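Chains: A (Unidentified, PDB 6ZM9) probably cleaves S-adenosylmethionine as a trimeric phage-encoded SAM lyase, a reaction that leaves S-methyl-5'-thioadenosine, the product bound in this structure. Local coordinates at residues P25-T28 against I29-V33; A38-R42 against Q43-P47; E85-T88 against G89-A93. All coordinates share one frame; numbering follows the deposited sequence.

Contact 1. Residues P25-T28 against I29-V33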
loop_
_atom_site.group_PDB
_atom_site.type_symbol
_atom_site.label_atom_id
_atom_site.label_comp_id
_atom_site.label_asym_id
_atom_site.label_seq_id
_atom_site.Cartn_x
_atom_site.Cartn_y
_atom_site.Cartn_z
ATOM N N PRO A 25 -22.934 0.239 -6.653
ATOM C CA PRO A 25 -21.847 -0.726 -6.856
ATOM C C PRO A 25 -22.016 -1.420 -8.203
ATOM O O PRO A 25 -23.086 -1.946 -8.520
ATOM C CB PRO A 25 -22.003 -1.689 -5.673
ATOM C CG PRO A 25 -22.754 -0.901 -4.640
ATOM C CD PRO A 25 -23.700 -0.042 -5.428
ATOM N N THR A 26 -20.948 -1.405 -9.010
ATOM C CA THR A 26 -21.048 -1.856 -10.394
ATOM C C THR A 26 -19.969 -2.851 -10.813
ATOM O O THR A 26 -20.279 -3.856 -11.461
ATOM C CB THR A 26 -21.051 -0.636 -11.330
ATOM O OG1 THR A 26 -22.153 0.230 -11.009
ATOM C CG2 THR A 26 -21.182 -1.030 -12.790
ATOM N N TYR A 27 -18.710 -2.590 -10.472
ATOM C CA TYR A 27 -17.592 -3.354 -11.000
ATOM C C TYR A 27 -16.860 -4.087 -9.890
ATOM O O TYR A 27 -17.139 -3.897 -8.700
ATOM C CB TYR A 27 -16.634 -2.423 -11.734
ATOM C CG TYR A 27 -17.278 -1.675 -12.879
ATOM C CD1 TYR A 27 -17.615 -2.325 -14.060
ATOM C CD2 TYR A 27 -17.524 -0.317 -12.780
ATOM C CE1 TYR A 27 -18.189 -1.623 -15.127
ATOM C CE2 TYR A 27 -18.088 0.381 -13.822
ATOM C CZ TYR A 27 -18.424 -0.264 -14.994
ATOM O OH TYR A 27 -18.990 0.462 -16.044
ATOM N N THR A 28 -15.919 -4.945 -10.306
ATOM C CA THR A 28 -15.114 -5.749 -9.408
ATOM C C THR A 28 -13.628 -5.551 -9.679
ATOM O O THR A 28 -13.222 -5.113 -10.754
ATOM C CB THR A 28 -15.355 -7.255 -9.592
ATOM O OG1 THR A 28 -14.900 -7.642 -10.899
ATOM C CG2 THR A 28 -16.803 -7.619 -9.425
ATOM N N ILE A 29 -12.813 -5.938 -8.694
ATOM C CA ILE A 29 -11.367 -5.853 -8.866
ATOM C C ILE A 29 -10.913 -6.659 -10.076
ATOM O O ILE A 29 -10.026 -6.225 -10.816
ATOM C CB ILE A 29 -10.611 -6.231 -7.573
ATOM C CG1 ILE A 29 -9.101 -6.117 -7.799
ATOM C CG2 ILE A 29 -10.969 -7.624 -7.050
ATOM C CD1 ILE A 29 -8.288 -6.077 -6.508
ATOM N N GLU A 30 -11.497 -7.842 -10.302
ATOM C CA GLU A 30 -11.031 -8.630 -11.444
ATOM C C GLU A 30 -11.295 -7.926 -12.767
ATOM O O GLU A 30 -10.515 -8.078 -13.719
ATOM C CB GLU A 30 -11.612 -10.040 -11.453
ATOM C CG GLU A 30 -10.682 -11.024 -12.204
ATOM C CD GLU A 30 -9.333 -11.333 -11.509
ATOM O OE1 GLU A 30 -9.088 -10.903 -10.352
ATOM O OE2 GLU A 30 -8.498 -12.029 -12.132
ATOM N N ASP A 31 -12.382 -7.147 -12.849
ATOM C CA ASP A 31 -12.620 -6.356 -14.050
ATOM C C ASP A 31 -11.450 -5.396 -14.296
ATOM O O ASP A 31 -10.999 -5.225 -15.433
ATOM C CB ASP A 31 -13.894 -5.503 -13.921
ATOM C CG ASP A 31 -15.170 -6.302 -13.736
ATOM O OD1 ASP A 31 -15.242 -7.492 -14.110
ATOM O OD2 ASP A 31 -16.144 -5.662 -13.252
ATOM N N VAL A 32 -10.978 -4.727 -13.232
ATOM C CA VAL A 32 -9.862 -3.798 -13.360
ATOM C C VAL A 32 -8.580 -4.530 -13.740
ATOM O O VAL A 32 -7.806 -4.037 -14.566
ATOM C CB VAL A 32 -9.712 -2.968 -12.070
ATOM C CG1 VAL A 32 -8.485 -2.097 -12.133
ATOM C CG2 VAL A 32 -10.959 -2.126 -11.844
ATOM N N VAL A 33 -8.337 -5.707 -13.148
ATOM C CA VAL A 33 -7.176 -6.527 -13.513
ATOM C C VAL A 33 -7.182 -6.808 -15.008
ATOM O O VAL A 33 -6.199 -6.568 -15.718
ATOM C CB VAL A 33 -7.153 -7.834 -12.701
ATOM C CG1 VAL A 33 -6.032 -8.755 -13.180
ATOM C CG2 VAL A 33 -6.975 -7.552 -11.199
#
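Asp31 reaches back from the first turn of its helix to Thr28, and its side chain, followed outward from CB, meets the loop at every atom. CB packs 3.3 Å from Thr28 O, the carbonyl at the helix start. CG, placed beside Asp31's own backbone N by chi1 of -62°, comes to 3.1 Å from Thr28 OG1, the two side chains crossing at about a right angle. OD1 lies near the same hydroxyl without a bond to it. OD2 does the bonding: it accepts from Thr28 N at 3.0 Å, the N-H arriving from above the carboxylate plane, 57° out of it. The return bond runs from Asp31 N to Thr28 OG1 over 3.2 Å, with an N-H...O angle of 157°. This reciprocal pair is a capping box, with Thr28 as the N-cap of helix 29-43; the threonine hydroxyl sits between its backbone N and carbonyl carbon, where it can face the first turn. Thr28 O also draws two weak bonds, from Asp31 N and Val32 N. Beyond the box, OD2 lies at the edge of the Tyr27 ring, near its plane and 3.6 Å from Tyr27 CB, with ring and carboxylate nearly perpendicular. Thr26 CG2 sits over the centre of one face of that ring, and Phe102 packs against it edge-to-face. Glu30, one residue before Asp31, directs its carboxylate to a salt bridge with Arg55 of the second subunit.

Contact 2. Residues A38-R42 against Q43-P47; sequences AIRKR and QGILP
Backbone bonds come first where Arg40 and Lys41 meet Gly44 and Ile45. Lys41 O receives Gly44 N at 2.9 Å, and Arg40 O receives Ile45 N at 3.3 Å, the latter with an N-H...O angle of 158°. Gln43 N is still bonded in helical fashion to Ile39 O, and weakly to Arg40 O. Gly44, with positive phi, is the first residue to leave helical geometry, and its turn with bonds back into the last turn is a Schellman motif that ends helix 29-43. Polar side-chain contacts centre on Arg40, whose chain bends at chi3 (84°) and lies against the departing loop. Its NH1 makes a weak bond to Pro47 O, 3.1 Å away near the guanidinium plane, and another weak one to Asp48 O; Leu46 O instead lies over one face of the group, 3.3 Å above it. Arg40 NE gives its hydrogen to a water at 2.9 Å, and that water donates to Gln43 OE1 at 2.7 Å, bridging two side chains whose flat ends are 76° apart. The other end of the Gln43 amide, NE2, bonds to Lys90 O on helix 84-101. The Ile45 CD1 methyl lies oblique to the guanidinium, near NH2. Apolar contacts fill in around the aliphatic part of the arginine: Ile45 CG2 touches Arg40 CB at 3.7 Å, and the Pro47 ring packs beside CB. Pro47 also packs on Leu66 of the second subunit.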
loop_
_atom_site.group_PDB
_atom_site.type_symbol
_atom_site.label_atom_id
_atom_site.label_comp_id
_atom_site.label_asym_id
_atom_site.label_seq_id
_atom_site.Cartn_x
_atom_site.Cartn_y
_atom_site.Cartn_z
ATOM N N ALA A 38 -5.194 -5.709 -20.645
ATOM C CA ALA A 38 -5.499 -5.443 -22.044
ATOM C C ALA A 38 -4.933 -4.106 -22.502
ATOM O O ALA A 38 -4.367 -4.009 -23.591
ATOM C CB ALA A 38 -7.017 -5.487 -22.238
ATOM N N ILE A 39 -5.065 -3.068 -21.685
ATOM C CA ILE A 39 -4.562 -1.754 -22.054
ATOM C C ILE A 39 -3.042 -1.784 -22.163
ATOM O O ILE A 39 -2.455 -1.258 -23.118
ATOM C CB ILE A 39 -5.020 -0.705 -21.028
ATOM C CG1 ILE A 39 -6.523 -0.469 -21.106
ATOM C CG2 ILE A 39 -4.277 0.590 -21.239
ATOM C CD1 ILE A 39 -7.116 0.191 -19.881
ATOM N N ARG A 40 -2.379 -2.384 -21.175
ATOM C CA ARG A 40 -0.922 -2.390 -21.150
ATOM C C ARG A 40 -0.352 -3.233 -22.283
ATOM O O ARG A 40 0.680 -2.875 -22.863
ATOM C CB ARG A 40 -0.414 -2.816 -19.766
ATOM C CG ARG A 40 -0.902 -1.858 -18.667
ATOM C CD ARG A 40 -0.185 -2.043 -17.359
ATOM N NE ARG A 40 1.062 -1.293 -17.361
ATOM C CZ ARG A 40 2.091 -1.550 -16.569
ATOM N NH1 ARG A 40 2.029 -2.555 -15.705
ATOM N NH2 ARG A 40 3.185 -0.805 -16.631
ATOM N N LYS A 41 -1.017 -4.326 -22.647
ATOM C CA LYS A 41 -0.565 -5.080 -23.812
ATOM C C LYS A 41 -0.612 -4.224 -25.076
ATOM O O LYS A 41 0.305 -4.285 -25.908
ATOM C CB LYS A 41 -1.396 -6.343 -23.970
ATOM C CG LYS A 41 -1.071 -7.445 -22.970
ATOM C CD LYS A 41 -1.944 -8.666 -23.242
ATOM C CE LYS A 41 -1.543 -9.891 -22.435
ATOM N NZ LYS A 41 -2.586 -10.976 -22.553
ATOM N N ARG A 42 -1.660 -3.410 -25.242
ATOM C CA ARG A 42 -1.758 -2.557 -26.429
ATOM C C ARG A 42 -0.718 -1.446 -26.415
ATOM O O ARG A 42 -0.385 -0.908 -27.477
ATOM C CB ARG A 42 -3.167 -1.987 -26.554
ATOM C CG ARG A 42 -4.193 -3.026 -26.978
ATOM C CD ARG A 42 -5.527 -2.375 -27.357
ATOM N NE ARG A 42 -6.141 -1.665 -26.236
ATOM C CZ ARG A 42 -7.057 -2.182 -25.414
ATOM N NH1 ARG A 42 -7.495 -3.427 -25.577
ATOM N NH2 ARG A 42 -7.548 -1.439 -24.431
ATOM N N GLN A 43 -0.179 -1.116 -25.248
ATOM C CA GLN A 43 0.935 -0.190 -25.152
ATOM C C GLN A 43 2.267 -0.854 -25.463
ATOM O O GLN A 43 3.276 -0.147 -25.612
ATOM C CB GLN A 43 0.985 0.388 -23.743
ATOM C CG GLN A 43 -0.218 1.235 -23.366
ATOM C CD GLN A 43 -0.083 1.785 -21.964
ATOM O OE1 GLN A 43 0.490 1.150 -21.091
ATOM N NE2 GLN A 43 -0.596 2.967 -21.745
ATOM N N GLY A 44 2.295 -2.180 -25.558
ATOM C CA GLY A 44 3.515 -2.905 -25.813
ATOM C C GLY A 44 4.410 -3.074 -24.611
ATOM O O GLY A 44 5.564 -3.470 -24.786
ATOM N N ILE A 45 3.899 -2.794 -23.381
ATOM C CA ILE A 45 4.651 -2.791 -22.122
ATOM C C ILE A 45 4.339 -4.052 -21.338
ATOM O O ILE A 45 3.272 -4.656 -21.495
ATOM C CB ILE A 45 4.285 -1.505 -21.346
ATOM C CG1 ILE A 45 5.228 -1.206 -20.174
ATOM C CG2 ILE A 45 2.905 -1.594 -20.749
ATOM C CD1 ILE A 45 5.064 0.207 -19.574
ATOM N N LEU A 46 5.279 -4.479 -20.491
ATOM C CA LEU A 46 4.996 -5.603 -19.605
ATOM C C LEU A 46 3.842 -5.231 -18.680
ATOM O O LEU A 46 3.882 -4.164 -18.050
ATOM C CB LEU A 46 6.219 -5.936 -18.759
ATOM C CG LEU A 46 7.182 -6.919 -19.413
ATOM C CD1 LEU A 46 8.405 -7.019 -18.534
ATOM C CD2 LEU A 46 6.564 -8.285 -19.608
ATOM N N PRO A 47 2.806 -6.067 -18.561
ATOM C CA PRO A 47 1.640 -5.666 -17.762
ATOM C C PRO A 47 1.800 -5.858 -16.265
ATOM O O PRO A 47 0.917 -5.410 -15.508
ATOM C CB PRO A 47 0.516 -6.563 -18.292
ATOM C CG PRO A 47 1.169 -7.702 -18.907
ATOM C CD PRO A 47 2.548 -7.291 -19.339
HETATM O O HOH W 1 1.144 1.395 -18.477
#

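Contact 3. Residues E85-T88 against G89-A93; sequences EDFT and GKVQA
Glu85, Asp86, Phe87 and Thr88 each offer a carbonyl to the amide four residues on, in an unbroken run of alpha-helical bonds to Gly89, Lys90, Val91 and Gln92. All four are fairly straight, and the donors tilt somewhat from the carbonyl planes. On this regular backbone three side-chain pairs one turn apart are laid out. Lys90 NZ meets Asp86 OD1 at 2.8 Å in a salt bridge, using the syn lone pair of that oxygen. The lysine chain is extended until its last torsion, chi4, which at 43° folds NZ in to the carboxylate; on the way Lys90 CD passes 3.6 Å from Asp86 OD1. Phe87 and Val91 pair on the buried side: Val91 CG2 lies over one face of the Phe87 ring, 3.9 Å from its centroid and 18° off the normal, a CH-pi contact whose shortest approach is 3.7 Å to CZ. Both residues pack on Ala13 of strand 11-21. Thr88 turns CG2 toward the next turn, 3.8 Å from Gln92 CD, while its OG1 is taken by Lys84 O. Gln92 CG rests 3.2 Å from Thr88 O, and the residue also packs on Met3 of the third subunit. The chemistry thus divides the helix: an apolar pair turned to the sheet, and on another side an ion pair whose opposite charges probably stabilise each other across one turn.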
loop_
_atom_site.group_PDB
_atom_site.type_symbol
_atom_site.label_atom_id
_atom_site.label_comp_id
_atom_site.label_asym_id
_atom_site.label_seq_id
_atom_site.Cartn_x
_atom_site.Cartn_y
_atom_site.Cartn_z
ATOM N N GLU A 85 9.757 10.161 -19.220
ATOM C CA GLU A 85 8.670 10.591 -20.098
ATOM C C GLU A 85 7.872 9.403 -20.618
ATOM O O GLU A 85 6.640 9.456 -20.695
ATOM C CB GLU A 85 9.258 11.414 -21.253
ATOM C CG GLU A 85 8.354 11.556 -22.478
ATOM C CD GLU A 85 8.979 12.393 -23.588
ATOM O OE1 GLU A 85 9.901 13.186 -23.300
ATOM O OE2 GLU A 85 8.546 12.255 -24.754
ATOM N N ASP A 86 8.561 8.321 -20.977
ATOM C CA ASP A 86 7.907 7.098 -21.489
ATOM C C ASP A 86 7.036 6.481 -20.388
ATOM O O ASP A 86 5.872 6.217 -20.635
ATOM C CB ASP A 86 8.938 6.102 -21.996
ATOM C CG ASP A 86 8.309 4.960 -22.755
ATOM O OD1 ASP A 86 7.142 5.075 -23.107
ATOM O OD2 ASP A 86 8.998 3.981 -22.994
ATOM N N PHE A 87 7.594 6.258 -19.209
ATOM C CA PHE A 87 6.815 5.685 -18.119
ATOM C C PHE A 87 5.639 6.579 -17.760
ATOM O O PHE A 87 4.504 6.102 -17.595
ATOM C CB PHE A 87 7.712 5.477 -16.904
ATOM C CG PHE A 87 7.006 4.859 -15.727
ATOM C CD1 PHE A 87 6.786 3.502 -15.686
ATOM C CD2 PHE A 87 6.545 5.633 -14.690
ATOM C CE1 PHE A 87 6.119 2.922 -14.627
ATOM C CE2 PHE A 87 5.898 5.051 -13.608
ATOM C CZ PHE A 87 5.679 3.690 -13.588
ATOM N N THR A 88 5.896 7.870 -17.577
ATOM C CA THR A 88 4.838 8.788 -17.168
ATOM C C THR A 88 3.717 8.806 -18.195
ATOM O O THR A 88 2.533 8.771 -17.841
ATOM C CB THR A 88 5.424 10.188 -16.968
ATOM O OG1 THR A 88 6.369 10.164 -15.887
ATOM C CG2 THR A 88 4.328 11.189 -16.654
ATOM N N GLY A 89 4.068 8.869 -19.476
ATOM C CA GLY A 89 3.041 8.917 -20.498
ATOM C C GLY A 89 2.199 7.657 -20.545
ATOM O O GLY A 89 0.981 7.724 -20.732
ATOM N N LYS A 90 2.832 6.494 -20.393
ATOM C CA LYS A 90 2.082 5.244 -20.435
ATOM C C LYS A 90 1.179 5.102 -19.215
ATOM O O LYS A 90 0.052 4.611 -19.332
ATOM C CB LYS A 90 3.034 4.060 -20.581
ATOM C CG LYS A 90 3.616 3.949 -22.008
ATOM C CD LYS A 90 4.563 2.788 -22.121
ATOM C CE LYS A 90 4.859 2.431 -23.574
ATOM N NZ LYS A 90 5.095 3.643 -24.399
ATOM N N VAL A 91 1.636 5.544 -18.044
ATOM C CA VAL A 91 0.782 5.472 -16.864
ATOM C C VAL A 91 -0.381 6.452 -16.974
ATOM O O VAL A 91 -1.517 6.135 -16.600
ATOM C CB VAL A 91 1.604 5.669 -15.578
ATOM C CG1 VAL A 91 0.665 5.853 -14.398
ATOM C CG2 VAL A 91 2.525 4.479 -15.385
ATOM N N GLN A 92 -0.116 7.657 -17.480
ATOM C CA GLN A 92 -1.187 8.633 -17.678
ATOM C C GLN A 92 -2.235 8.098 -18.634
ATOM O O GLN A 92 -3.445 8.219 -18.398
ATOM C CB GLN A 92 -0.581 9.918 -18.247
ATOM C CG GLN A 92 0.141 10.777 -17.228
ATOM C CD GLN A 92 0.839 11.948 -17.895
ATOM O OE1 GLN A 92 1.264 11.860 -19.042
ATOM N NE2 GLN A 92 0.964 13.047 -17.170
ATOM N N ALA A 93 -1.794 7.485 -19.733
ATOM C CA ALA A 93 -2.735 6.947 -20.703
ATOM C C ALA A 93 -3.545 5.805 -20.102
ATOM O O ALA A 93 -4.741 5.669 -20.377
ATOM C CB ALA A 93 -1.985 6.475 -21.949
#

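In the fold
From the N terminus, the chain leaves strand 24-25 and contact 1 closes the short loop that starts helix 29-43; contact 2 closes the exit of the same helix before strand 49-59. The centres of contacts 1 and 2 are about 19 Å apart, and both border the second subunit. After strands 49-59 and 66-77, contact 3 forms within helix 84-101, across the chain's centre from contact 1. The three follow in series, so none nests in or crosses another. Contacts 2 and 3 nevertheless touch, through Gln43 with Lys90 and Ala93 and through Ile45 with Lys90, so the end of one helix is joined to the early turns of the other.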